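Local atomic coordinates of WbbM protein (PDB entry 6U4B), a protein that probably transfers sugars as a trimeric, magnesium-binding bifunctional glycosyltransferase that polymerises an O-antigen polysaccharide in Klebsiella pneumoniae. Residues A[347-352]-A[585-590]. Sequence-based numbering, arbitrary orientation.
Sequences KTRLVN and NTPWEM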
loop_
_atom_site.group_PDB
_atom_site.type_symbol
_atom_site.label_atom_id
_atom_site.label_comp_id
_atom_site.label_asym_id
_atom_site.label_seq_id
_atom_site.Cartn_x
_atom_site.Cartn_y
_atom_site.Cartn_z
ATOM N N LYS A 347 -19.351 9.131 -1.284
ATOM C CA LYS A 347 -18.946 10.514 -1.046
ATOM C C LYS A 347 -17.982 10.607 0.129
ATOM O O LYS A 347 -17.011 11.374 0.087
ATOM C CB LYS A 347 -20.173 11.400 -0.809
ATOM C CG LYS A 347 -20.967 11.693 -2.074
ATOM C CD LYS A 347 -21.926 12.874 -1.904
ATOM C CE LYS A 347 -23.219 12.469 -1.217
ATOM N NZ LYS A 347 -24.284 13.501 -1.405
ATOM N N THR A 348 -18.223 9.820 1.180
ATOM C CA THR A 348 -17.312 9.799 2.320
ATOM C C THR A 348 -15.946 9.251 1.921
ATOM O O THR A 348 -14.907 9.828 2.263
ATOM C CB THR A 348 -17.912 8.969 3.454
ATOM O OG1 THR A 348 -19.093 9.616 3.950
ATOM C CG2 THR A 348 -16.910 8.805 4.579
ATOM N N ARG A 349 -15.934 8.133 1.190
ATOM C CA ARG A 349 -14.675 7.549 0.734
ATOM C C ARG A 349 -13.894 8.520 -0.140
ATOM O O ARG A 349 -12.661 8.589 -0.056
ATOM C CB ARG A 349 -14.950 6.255 -0.032
ATOM C CG ARG A 349 -15.572 5.154 0.801
ATOM C CD ARG A 349 -15.995 3.984 -0.068
ATOM N NE ARG A 349 -16.213 2.771 0.714
ATOM C CZ ARG A 349 -16.542 1.595 0.189
ATOM N NH1 ARG A 349 -16.695 1.476 -1.122
ATOM N NH2 ARG A 349 -16.716 0.539 0.972
ATOM N N LEU A 350 -14.593 9.276 -0.989
ATOM C CA LEU A 350 -13.913 10.201 -1.891
ATOM C C LEU A 350 -13.246 11.339 -1.126
ATOM O O LEU A 350 -12.106 11.712 -1.427
ATOM C CB LEU A 350 -14.903 10.747 -2.921
ATOM C CG LEU A 350 -15.307 9.726 -3.985
ATOM C CD1 LEU A 350 -16.608 10.113 -4.653
ATOM C CD2 LEU A 350 -14.196 9.586 -5.014
ATOM N N VAL A 351 -13.943 11.907 -0.139
ATOM C CA VAL A 351 -13.345 12.955 0.682
ATOM C C VAL A 351 -12.157 12.405 1.460
ATOM O O VAL A 351 -11.126 13.074 1.604
ATOM C CB VAL A 351 -14.400 13.572 1.618
ATOM C CG1 VAL A 351 -13.739 14.513 2.615
ATOM C CG2 VAL A 351 -15.457 14.310 0.810
ATOM N N ASN A 352 -12.274 11.170 1.959
ATOM C CA ASN A 352 -11.193 10.561 2.730
ATOM C C ASN A 352 -9.904 10.429 1.929
ATOM O O ASN A 352 -8.831 10.272 2.522
ATOM C CB ASN A 352 -11.625 9.189 3.249
ATOM C CG ASN A 352 -12.676 9.284 4.337
ATOM O OD1 ASN A 352 -12.876 10.346 4.928
ATOM N ND2 ASN A 352 -13.350 8.172 4.612
ATOM N N ASN A 585 -5.129 0.361 -2.670
ATOM C CA ASN A 585 -5.072 0.983 -1.347
ATOM C C ASN A 585 -6.156 2.046 -1.177
ATOM O O ASN A 585 -5.956 3.054 -0.504
ATOM C CB ASN A 585 -3.685 1.567 -1.057
ATOM C CG ASN A 585 -2.576 0.550 -1.255
ATOM O OD1 ASN A 585 -2.440 -0.395 -0.481
ATOM N ND2 ASN A 585 -1.773 0.744 -2.294
ATOM N N THR A 586 -7.314 1.830 -1.797
ATOM C CA THR A 586 -8.517 2.622 -1.554
ATOM C C THR A 586 -9.621 1.654 -1.148
ATOM O O THR A 586 -9.439 0.440 -1.296
ATOM C CB THR A 586 -8.913 3.445 -2.790
ATOM O OG1 THR A 586 -9.399 2.569 -3.816
ATOM C CG2 THR A 586 -7.724 4.236 -3.318
ATOM N N PRO A 587 -10.752 2.123 -0.604
ATOM C CA PRO A 587 -11.838 1.179 -0.281
ATOM C C PRO A 587 -12.424 0.474 -1.492
ATOM O O PRO A 587 -13.099 -0.549 -1.320
ATOM C CB PRO A 587 -12.890 2.063 0.404
ATOM C CG PRO A 587 -12.111 3.199 0.946
ATOM C CD PRO A 587 -11.008 3.461 -0.039
ATOM N N TRP A 588 -12.191 0.974 -2.707
ATOM C CA TRP A 588 -12.698 0.311 -3.902
ATOM C C TRP A 588 -11.788 -0.806 -4.395
ATOM O O TRP A 588 -12.102 -1.429 -5.413
ATOM C CB TRP A 588 -12.905 1.326 -5.032
ATOM C CG TRP A 588 -13.818 2.458 -4.674
ATOM C CD1 TRP A 588 -15.182 2.433 -4.644
ATOM C CD2 TRP A 588 -13.432 3.784 -4.295
ATOM N NE1 TRP A 588 -15.670 3.661 -4.266
ATOM C CE2 TRP A 588 -14.615 4.508 -4.047
ATOM C CE3 TRP A 588 -12.201 4.428 -4.140
ATOM C CZ2 TRP A 588 -14.604 5.843 -3.652
ATOM C CZ3 TRP A 588 -12.192 5.754 -3.747
ATOM C CH2 TRP A 588 -13.385 6.447 -3.508
ATOM N N GLU A 589 -10.683 -1.080 -3.696
ATOM C CA GLU A 589 -9.697 -2.034 -4.198
ATOM C C GLU A 589 -10.281 -3.438 -4.305
ATOM O O GLU A 589 -10.192 -4.080 -5.358
ATOM C CB GLU A 589 -8.463 -2.025 -3.299
ATOM C CG GLU A 589 -7.447 -3.099 -3.633
ATOM C CD GLU A 589 -6.097 -2.835 -3.002
ATOM O OE1 GLU A 589 -5.071 -3.078 -3.673
ATOM O OE2 GLU A 589 -6.063 -2.373 -1.842
ATOM N N MET A 590 -10.886 -3.935 -3.223
ATOM C CA MET A 590 -11.491 -5.261 -3.270
ATOM C C MET A 590 -12.756 -5.292 -4.119
ATOM O O MET A 590 -13.153 -6.370 -4.574
ATOM C CB MET A 590 -11.801 -5.759 -1.858
ATOM C CG MET A 590 -12.558 -4.768 -0.989
ATOM S SD MET A 590 -13.401 -5.570 0.390
ATOM C CE MET A 590 -15.080 -5.634 -0.237
#
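R349, P587 and W588 form the centre of a contact between helix 344-352 of the glycosyltransferase family 8 region and the type I beta turn T586 to E589 that leads into the C-terminal helix 589-596. It is a worked example of a long arginine used as apolar packing along its stem and as an ionic anchor through its guanidinium. The tight part begins at the helix surface. L350 and W588 cross at about a right angle, with L350 CD2 3.6 Å from W588 CH2 of the six-membered ring, and R349 CB lies 3.7 Å from W588 CZ2. L350 also packs on L362 and F364 of strand 360-366, so the indole joins a side chain already held against the sheet, while N346 accepts a hydrogen bond from W588 NE1.

R349 runs extended from CG to NE (chi2 172°, chi3 163°), which lays CD over one indole face toward its rim and brings the guanidinium to the five-membered ring. The two planes stand 90° apart, and the cation-pi attraction is weak at best, with R349 CZ 5.3 Å from that ring's centroid. Salt bridges hold the guanidinium instead: NH1 ties helix 344-352 to E591 of helix 589-596, and NE ties it to D577 of a second subunit. P587 covers one guanidinium face near its rim, with CB 3.4 Å from R349 NE. The loose side lies at exposed N352, whose ND2 stays 6.3 Å from P587 CG.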